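Local coordinates for kinetochore protein Mis16 (Schizosaccharomyces japonicus, PDB 4XYH) that probably binds histone H4 and the CENP-A chaperone Scm3 as a WD-repeat histone-binding protein of the kinetochore, at residues Leu251-Asp256 with Gln261-Arg266; Val277-Gln282 with Ala307-Arg312. One frame throughout, in Å; residues are numbered along the deposited sequence.

Contact 1 (Leu251-Asp256 with Gln261-Arg266); sequences LTSVSD and QIHDTR
The imidazole of His263 meets Ser253 at its edge, where OG lies in the ring plane 2.8 Å from NE2, while Leu251 O comes obliquely to within 3.4 Å of His263 CD2. With CG anti to the carbonyl carbon (chi1 -45°), the ring stands beside strand 251-255. Bonds at both ring nitrogens, NE2 to Ser253 and ND1 to Arg233, hold the imidazole in its rotation, and His234 in turn grips the serine hydroxyl. At the hairpin's end the guanidinium of Arg266 grips Asp264 side-on. Asp264 OD2 lies in the guanidinium plane, 2.7 Å from Arg266 NH2, while OD1 takes NE and also the backbone N of Arg266, which closes an Asx turn.

Leu251 and His263 form one antiparallel hydrogen-bonded pair, with a short His263 N to Leu251 O bond of 2.6 Å, and Ser253 and Gln261 form the next. Gln261 O carries a double load: Ser253 N (3.0 Å) and Thr252 OG1 (3.1 Å) approach from opposite faces of its carbonyl plane. The same hydroxyl and CB of Thr252 touch Ile262 CD1, each at 3.7 Å.

The hairpin supplies the second and third strands of a propeller blade, with Thr252 bonded through its backbone to Gln242 of strand 238-243. Leu251, Ser253 and His263 pack on Ile207 of strand 207-211, whereas Thr252 packs on Val287 and Phe289 of strand 284-289, wedging the hairpin between flanking blades.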
ATOM      1  N   LEU A 251      -6.524 -12.443 -10.079  1.00 23.69           N
ATOM      2  CA  LEU A 251      -5.726 -12.073  -8.921  1.00 21.15           C
ATOM      3  C   LEU A 251      -4.251 -12.147  -9.286  1.00 22.77           C
ATOM      4  O   LEU A 251      -3.813 -13.145  -9.863  1.00 18.66           O
ATOM      5  CB  LEU A 251      -6.028 -13.007  -7.747  1.00 19.52           C
ATOM      6  CG  LEU A 251      -5.146 -12.845  -6.510  1.00 20.15           C
ATOM      7  CD1 LEU A 251      -5.523 -11.563  -5.789  1.00 17.61           C
ATOM      8  CD2 LEU A 251      -5.309 -14.049  -5.606  1.00 16.46           C
ATOM      9  N   THR A 252      -3.488 -11.102  -8.970  1.00 19.14           N
ATOM     10  CA  THR A 252      -2.049 -11.150  -9.187  1.00 18.71           C
ATOM     11  C   THR A 252      -1.268 -11.187  -7.866  1.00 20.80           C
ATOM     12  O   THR A 252      -1.705 -10.620  -6.864  1.00 20.61           O
ATOM     13  CB  THR A 252      -1.550  -9.961 -10.020  1.00 19.23           C
ATOM     14  OG1 THR A 252      -0.151 -10.133 -10.263  1.00 17.58           O
ATOM     15  CG2 THR A 252      -1.772  -8.636  -9.295  1.00 16.54           C
ATOM     16  N   SER A 253      -0.115 -11.848  -7.866  1.00 18.93           N
ATOM     17  CA  SER A 253       0.725 -11.907  -6.660  1.00 17.00           C
ATOM     18  C   SER A 253       2.196 -11.819  -7.020  1.00 20.01           C
ATOM     19  O   SER A 253       2.578 -12.168  -8.126  1.00 19.15           O
ATOM     20  CB  SER A 253       0.469 -13.195  -5.870  1.00 17.08           C
ATOM     21  OG  SER A 253       0.865 -14.339  -6.629  1.00 20.70           O
ATOM     22  N   VAL A 254       3.008 -11.333  -6.082  1.00 19.30           N
ATOM     23  CA  VAL A 254       4.445 -11.270  -6.227  1.00 15.45           C
ATOM     24  C   VAL A 254       5.079 -11.747  -4.921  1.00 20.81           C
ATOM     25  O   VAL A 254       4.442 -11.700  -3.851  1.00 15.74           O
ATOM     26  CB  VAL A 254       4.939  -9.843  -6.574  1.00 20.81           C
ATOM     27  CG1 VAL A 254       4.366  -9.388  -7.905  1.00 18.54           C
ATOM     28  CG2 VAL A 254       4.571  -8.856  -5.481  1.00 17.72           C
ATOM     29  N   SER A 255       6.333 -12.196  -5.009  1.00 17.20           N
ATOM     30  CA  SER A 255       6.965 -12.965  -3.935  1.00 16.68           C
ATOM     31  C   SER A 255       8.480 -12.736  -3.851  1.00 17.57           C
ATOM     32  O   SER A 255       9.111 -12.320  -4.823  1.00 16.96           O
ATOM     33  CB  SER A 255       6.672 -14.465  -4.148  1.00 17.24           C
ATOM     34  OG  SER A 255       7.481 -15.316  -3.352  1.00 16.79           O
ATOM     35  N   ASP A 256       9.058 -13.037  -2.691  1.00 18.24           N
ATOM     36  CA  ASP A 256      10.508 -13.132  -2.544  1.00 17.99           C
ATOM     37  C   ASP A 256      11.125 -14.156  -3.526  1.00 20.84           C
ATOM     38  O   ASP A 256      12.327 -14.111  -3.809  1.00 23.34           O
ATOM     39  CB  ASP A 256      10.879 -13.508  -1.102  1.00 19.14           C
ATOM     40  CG  ASP A 256      11.196 -12.285  -0.221  1.00 25.34           C
ATOM     41  OD1 ASP A 256      10.795 -11.154  -0.569  1.00 24.33           O
ATOM     42  OD2 ASP A 256      11.842 -12.458   0.841  1.00 28.93           O
ATOM     43  N   GLN A 261       2.795 -13.647 -10.672  1.00 19.58           N
ATOM     44  CA  GLN A 261       1.858 -14.680 -11.110  1.00 19.95           C
ATOM     45  C   GLN A 261       0.446 -14.135 -11.249  1.00 21.36           C
ATOM     46  O   GLN A 261       0.062 -13.176 -10.582  1.00 21.41           O
ATOM     47  CB  GLN A 261       1.885 -15.891 -10.163  1.00 17.74           C
ATOM     48  CG  GLN A 261       3.292 -16.457  -9.898  1.00 22.38           C
ATOM     49  CD  GLN A 261       3.267 -17.824  -9.245  1.00 21.79           C
ATOM     50  OE1 GLN A 261       2.309 -18.567  -9.395  1.00 23.92           O
ATOM     51  NE2 GLN A 261       4.325 -18.160  -8.517  1.00 18.49           N
ATOM     52  N   ILE A 262      -0.311 -14.742 -12.157  1.00 22.55           N
ATOM     53  CA  ILE A 262      -1.706 -14.384 -12.363  1.00 20.29           C
ATOM     54  C   ILE A 262      -2.523 -15.601 -12.021  1.00 23.97           C
ATOM     55  O   ILE A 262      -2.239 -16.697 -12.506  1.00 25.19           O
ATOM     56  CB  ILE A 262      -1.996 -13.946 -13.813  1.00 21.64           C
ATOM     57  CG1 ILE A 262      -1.111 -12.758 -14.196  1.00 19.31           C
ATOM     58  CG2 ILE A 262      -3.471 -13.609 -13.970  1.00 16.99           C
ATOM     59  CD1 ILE A 262      -1.432 -11.489 -13.413  1.00 19.36           C
ATOM     60  N   HIS A 263      -3.515 -15.425 -11.164  1.00 20.72           N
ATOM     61  CA  HIS A 263      -4.328 -16.546 -10.753  1.00 23.33           C
ATOM     62  C   HIS A 263      -5.749 -16.324 -11.201  1.00 25.25           C
ATOM     63  O   HIS A 263      -6.239 -15.188 -11.163  1.00 23.23           O
ATOM     64  CB  HIS A 263      -4.275 -16.730  -9.234  1.00 22.49           C
ATOM     65  CG  HIS A 263      -2.897 -16.624  -8.669  1.00 21.52           C
ATOM     66  ND1 HIS A 263      -2.043 -17.700  -8.588  1.00 16.03           N
ATOM     67  CD2 HIS A 263      -2.209 -15.562  -8.186  1.00 17.79           C
ATOM     68  CE1 HIS A 263      -0.892 -17.311  -8.072  1.00 20.62           C
ATOM     69  NE2 HIS A 263      -0.970 -16.018  -7.814  1.00 23.11           N
ATOM     70  N   ASP A 264      -6.394 -17.414 -11.620  1.00 26.10           N
ATOM     71  CA  ASP A 264      -7.828 -17.443 -11.907  1.00 27.34           C
ATOM     72  C   ASP A 264      -8.561 -18.078 -10.725  1.00 32.03           C
ATOM     73  O   ASP A 264      -8.511 -19.301 -10.544  1.00 30.63           O
ATOM     74  CB  ASP A 264      -8.101 -18.227 -13.196  1.00 31.04           C
ATOM     75  CG  ASP A 264      -9.574 -18.201 -13.615  1.00 37.56           C
ATOM     76  OD1 ASP A 264     -10.442 -17.846 -12.788  1.00 37.35           O
ATOM     77  OD2 ASP A 264      -9.871 -18.552 -14.781  1.00 44.58           O
ATOM     78  N   THR A 265      -9.259 -17.262  -9.936  1.00 29.55           N
ATOM     79  CA  THR A 265      -9.832 -17.754  -8.678  1.00 32.65           C
ATOM     80  C   THR A 265     -11.050 -18.660  -8.874  1.00 36.82           C
ATOM     81  O   THR A 265     -11.579 -19.210  -7.903  1.00 35.35           O
ATOM     82  CB  THR A 265     -10.225 -16.592  -7.731  1.00 30.14           C
ATOM     83  OG1 THR A 265     -11.181 -15.730  -8.368  1.00 32.99           O
ATOM     84  CG2 THR A 265      -9.000 -15.795  -7.349  1.00 24.46           C
ATOM     85  N   ARG A 266     -11.476 -18.833 -10.124  1.00 36.59           N
ATOM     86  CA  ARG A 266     -12.559 -19.759 -10.434  1.00 38.12           C
ATOM     87  C   ARG A 266     -12.066 -21.211 -10.482  1.00 38.50           C
ATOM     88  O   ARG A 266     -12.850 -22.148 -10.399  1.00 47.90           O
ATOM     89  CB  ARG A 266     -13.219 -19.374 -11.758  1.00 36.75           C
ATOM     90  CG  ARG A 266     -14.072 -18.117 -11.668  1.00 35.99           C
ATOM     91  CD  ARG A 266     -14.364 -17.545 -13.043  1.00 32.68           C
ATOM     92  NE  ARG A 266     -13.167 -17.560 -13.876  1.00 39.66           N
ATOM     93  CZ  ARG A 266     -13.040 -16.913 -15.030  1.00 41.26           C
ATOM     94  NH1 ARG A 266     -14.039 -16.181 -15.497  1.00 37.17           N
ATOM     95  NH2 ARG A 266     -11.903 -16.992 -15.714  1.00 38.10           N
TER

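Contact 2 (Val277-Gln282 with Ala307-Arg312); sequences VKAHEQ and ALWDLR
His280 NE2 and Trp309 NE1, one from each segment, both hydrogen-bond to a shared threonine hydroxyl, Thr299 OG1, to which Ala307 O adds a weak bond. The two rings come to it from different parts of the chain, and each is lined by an alanine of the other segment. Ala307 CB sits against the imidazole, 3.6 Å from His280 CE1 and 3.7 Å from NE2. The benzene end of the indole lies against Ala279, whose CB is 3.7 Å from Trp309 CZ2.

Ala279 O approaches that end at its edge, close to the ring plane, 3.4 Å from CZ2 and 3.6 Å from CH2 of Trp309. The indole arrives there because CG stands beside the backbone N, anti to the carbonyl carbon (chi1 -50°); this torsion turns it toward the turn after strand 275-278, the outer strand of the preceding blade.

With His280 ND1 bonded to Asp303 OD2, the chain Asp303-His280-Thr299-Trp309 is the structural tetrad of WD40 propeller blades, in which the carboxylate probably polarises the imidazole and strengthens its hold on the threonine. An alanine at Trp309 would remove the indole N-H from Thr299 and would probably open a gap beside Ala279.

Asp310 follows as the second letter of the Trp-Asp signature. Asp310 OD1 receives Arg312 N (2.7 Å), closing an Asx turn, and also NE, while OD2 takes NH2 of Arg312 at 2.7 Å, nearly in the guanidinium plane. At the exposed edge of the other segment, Lys278 NZ forms a salt bridge with Glu281 OE2 at 2.6 Å.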
ATOM      1  N   VAL A 277       5.767 -15.774 -14.427  1.00 22.62           N
ATOM      2  CA  VAL A 277       7.068 -15.471 -14.998  1.00 21.27           C
ATOM      3  C   VAL A 277       8.003 -15.007 -13.900  1.00 26.08           C
ATOM      4  O   VAL A 277       7.559 -14.541 -12.849  1.00 24.16           O
ATOM      5  CB  VAL A 277       6.999 -14.370 -16.078  1.00 22.38           C
ATOM      6  CG1 VAL A 277       6.006 -14.731 -17.179  1.00 25.24           C
ATOM      7  CG2 VAL A 277       6.614 -13.049 -15.443  1.00 20.95           C
ATOM      8  N   LYS A 278       9.301 -15.135 -14.150  1.00 23.33           N
ATOM      9  CA  LYS A 278      10.290 -14.481 -13.315  1.00 24.17           C
ATOM     10  C   LYS A 278      10.274 -12.998 -13.697  1.00 26.32           C
ATOM     11  O   LYS A 278      10.508 -12.655 -14.848  1.00 29.18           O
ATOM     12  CB  LYS A 278      11.673 -15.104 -13.508  1.00 20.26           C
ATOM     13  CG  LYS A 278      12.779 -14.345 -12.779  1.00 25.71           C
ATOM     14  CD  LYS A 278      14.126 -15.034 -12.893  1.00 25.24           C
ATOM     15  CE  LYS A 278      14.663 -14.996 -14.312  1.00 26.20           C
ATOM     16  NZ  LYS A 278      16.169 -14.952 -14.321  1.00 34.66           N
ATOM     17  N   ALA A 279       9.955 -12.128 -12.745  1.00 23.33           N
ATOM     18  CA  ALA A 279       9.808 -10.705 -13.032  1.00 21.92           C
ATOM     19  C   ALA A 279      11.109  -9.956 -12.798  1.00 23.96           C
ATOM     20  O   ALA A 279      11.435  -9.041 -13.545  1.00 24.45           O
ATOM     21  CB  ALA A 279       8.681 -10.088 -12.181  1.00 18.67           C
ATOM     22  N   HIS A 280      11.833 -10.320 -11.740  1.00 22.12           N
ATOM     23  CA  HIS A 280      13.130  -9.706 -11.437  1.00 25.99           C
ATOM     24  C   HIS A 280      14.138 -10.785 -11.037  1.00 27.15           C
ATOM     25  O   HIS A 280      13.761 -11.938 -10.886  1.00 24.27           O
ATOM     26  CB  HIS A 280      13.002  -8.673 -10.313  1.00 19.82           C
ATOM     27  CG  HIS A 280      12.072  -7.546 -10.636  1.00 27.66           C
ATOM     28  ND1 HIS A 280      12.523  -6.277 -10.945  1.00 27.40           N
ATOM     29  CD2 HIS A 280      10.724  -7.494 -10.707  1.00 20.85           C
ATOM     30  CE1 HIS A 280      11.487  -5.497 -11.192  1.00 23.97           C
ATOM     31  NE2 HIS A 280      10.383  -6.208 -11.054  1.00 22.31           N
ATOM     32  N   GLU A 281      15.402 -10.406 -10.840  1.00 24.42           N
ATOM     33  CA  GLU A 281      16.402 -11.360 -10.373  1.00 31.41           C
ATOM     34  C   GLU A 281      16.401 -11.414  -8.848  1.00 32.93           C
ATOM     35  O   GLU A 281      17.013 -12.304  -8.258  1.00 27.85           O
ATOM     36  CB  GLU A 281      17.805 -11.006 -10.885  1.00 24.32           C
ATOM     37  CG  GLU A 281      17.970 -11.113 -12.396  1.00 28.70           C
ATOM     38  CD  GLU A 281      17.562 -12.469 -12.939  1.00 38.43           C
ATOM     39  OE1 GLU A 281      17.959 -13.496 -12.337  1.00 45.15           O
ATOM     40  OE2 GLU A 281      16.830 -12.509 -13.962  1.00 41.17           O
ATOM     41  N   GLN A 282      15.709 -10.458  -8.226  1.00 21.59           N
ATOM     42  CA  GLN A 282      15.674 -10.327  -6.776  1.00 21.76           C
ATOM     43  C   GLN A 282      14.217 -10.242  -6.319  1.00 23.25           C
ATOM     44  O   GLN A 282      13.335 -10.057  -7.149  1.00 21.62           O
ATOM     45  CB  GLN A 282      16.465  -9.091  -6.334  1.00 26.36           C
ATOM     46  CG  GLN A 282      17.919  -9.069  -6.815  1.00 28.50           C
ATOM     47  CD  GLN A 282      18.713  -7.936  -6.189  1.00 31.73           C
ATOM     48  OE1 GLN A 282      18.521  -7.603  -5.017  1.00 36.86           O
ATOM     49  NE2 GLN A 282      19.601  -7.331  -6.970  1.00 33.12           N
ATOM     50  N   ALA A 307       9.498  -2.344 -12.571  1.00 17.92           N
ATOM     51  CA  ALA A 307       9.296  -2.816 -13.934  1.00 20.42           C
ATOM     52  C   ALA A 307       7.830  -2.675 -14.329  1.00 21.51           C
ATOM     53  O   ALA A 307       6.937  -2.931 -13.516  1.00 20.46           O
ATOM     54  CB  ALA A 307       9.757  -4.259 -14.081  1.00 16.77           C
ATOM     55  N   LEU A 308       7.588  -2.254 -15.569  1.00 23.89           N
ATOM     56  CA  LEU A 308       6.221  -2.135 -16.097  1.00 21.92           C
ATOM     57  C   LEU A 308       5.918  -3.314 -17.014  1.00 23.99           C
ATOM     58  O   LEU A 308       6.799  -3.771 -17.734  1.00 21.95           O
ATOM     59  CB  LEU A 308       6.041  -0.808 -16.846  1.00 19.69           C
ATOM     60  CG  LEU A 308       6.350   0.402 -15.956  1.00 25.42           C
ATOM     61  CD1 LEU A 308       6.451   1.680 -16.773  1.00 30.13           C
ATOM     62  CD2 LEU A 308       5.280   0.543 -14.893  1.00 19.73           C
ATOM     63  N   TRP A 309       4.676  -3.805 -16.987  1.00 20.88           N
ATOM     64  CA  TRP A 309       4.315  -4.998 -17.735  1.00 20.29           C
ATOM     65  C   TRP A 309       2.951  -4.862 -18.393  1.00 24.86           C
ATOM     66  O   TRP A 309       2.054  -4.183 -17.881  1.00 26.10           O
ATOM     67  CB  TRP A 309       4.279  -6.239 -16.832  1.00 23.26           C
ATOM     68  CG  TRP A 309       5.462  -6.453 -15.986  1.00 20.91           C
ATOM     69  CD1 TRP A 309       5.702  -5.902 -14.757  1.00 21.05           C
ATOM     70  CD2 TRP A 309       6.575  -7.309 -16.268  1.00 18.99           C
ATOM     71  NE1 TRP A 309       6.898  -6.359 -14.262  1.00 20.23           N
ATOM     72  CE2 TRP A 309       7.458  -7.218 -15.172  1.00 17.85           C
ATOM     73  CE3 TRP A 309       6.907  -8.147 -17.337  1.00 22.48           C
ATOM     74  CZ2 TRP A 309       8.660  -7.922 -15.120  1.00 22.05           C
ATOM     75  CZ3 TRP A 309       8.106  -8.845 -17.287  1.00 26.01           C
ATOM     76  CH2 TRP A 309       8.965  -8.732 -16.185  1.00 23.22           C
ATOM     77  N   ASP A 310       2.795  -5.533 -19.521  1.00 20.90           N
ATOM     78  CA  ASP A 310       1.489  -5.716 -20.124  1.00 20.90           C
ATOM     79  C   ASP A 310       1.130  -7.199 -20.000  1.00 22.28           C
ATOM     80  O   ASP A 310       1.965  -8.057 -20.279  1.00 22.09           O
ATOM     81  CB  ASP A 310       1.497  -5.267 -21.584  1.00 22.40           C
ATOM     82  CG  ASP A 310       0.118  -5.325 -22.218  1.00 23.10           C
ATOM     83  OD1 ASP A 310      -0.435  -6.434 -22.378  1.00 23.34           O
ATOM     84  OD2 ASP A 310      -0.414  -4.252 -22.555  1.00 24.71           O
ATOM     85  N   LEU A 311      -0.098  -7.493 -19.575  1.00 21.90           N
ATOM     86  CA  LEU A 311      -0.558  -8.873 -19.367  1.00 23.65           C
ATOM     87  C   LEU A 311      -0.473  -9.737 -20.618  1.00 25.02           C
ATOM     88  O   LEU A 311      -0.487 -10.972 -20.537  1.00 25.22           O
ATOM     89  CB  LEU A 311      -2.012  -8.893 -18.861  1.00 19.47           C
ATOM     90  CG  LEU A 311      -2.332  -8.522 -17.409  1.00 24.22           C
ATOM     91  CD1 LEU A 311      -3.844  -8.521 -17.195  1.00 26.09           C
ATOM     92  CD2 LEU A 311      -1.658  -9.487 -16.451  1.00 22.01           C
ATOM     93  N   ARG A 312      -0.410  -9.095 -21.777  1.00 24.11           N
ATOM     94  CA  ARG A 312      -0.449  -9.838 -23.036  1.00 27.55           C
ATOM     95  C   ARG A 312       0.951 -10.221 -23.487  1.00 23.35           C
ATOM     96  O   ARG A 312       1.119 -10.905 -24.481  1.00 25.30           O
ATOM     97  CB  ARG A 312      -1.173  -9.024 -24.111  1.00 18.78           C
ATOM     98  CG  ARG A 312      -2.661  -8.843 -23.845  1.00 20.17           C
ATOM     99  CD  ARG A 312      -3.240  -7.695 -24.655  1.00 18.77           C
ATOM    100  NE  ARG A 312      -2.598  -6.418 -24.332  1.00 22.09           N
ATOM    101  CZ  ARG A 312      -2.989  -5.225 -24.780  1.00 26.38           C
ATOM    102  NH1 ARG A 312      -4.033  -5.109 -25.581  1.00 25.01           N
ATOM    103  NH2 ARG A 312      -2.329  -4.136 -24.416  1.00 24.98           N
TER

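In the fold
The touching residues of contact 1 are nearly all buried, whereas contact 2 has a buried middle and an exposed margin at Lys278 and Glu281. Contact 1 joins adjacent strands within a single blade through a ladder of backbone bonds; contact 2 has no such ladder and ties the outermost strand of that blade, and the turn leading onward, to the third strand of the next by ring packing and a shared threonine. Strands 259-264 and 275-278 lie side by side in one sheet, and Ile262 CD1 packs 3.6 Å from Leu311 CD2, linking the contacts directly. His263 and Trp309 hold equivalent places: each reaches a hydroxyl on the second strand, and each is followed by an aspartate clamped by an arginine.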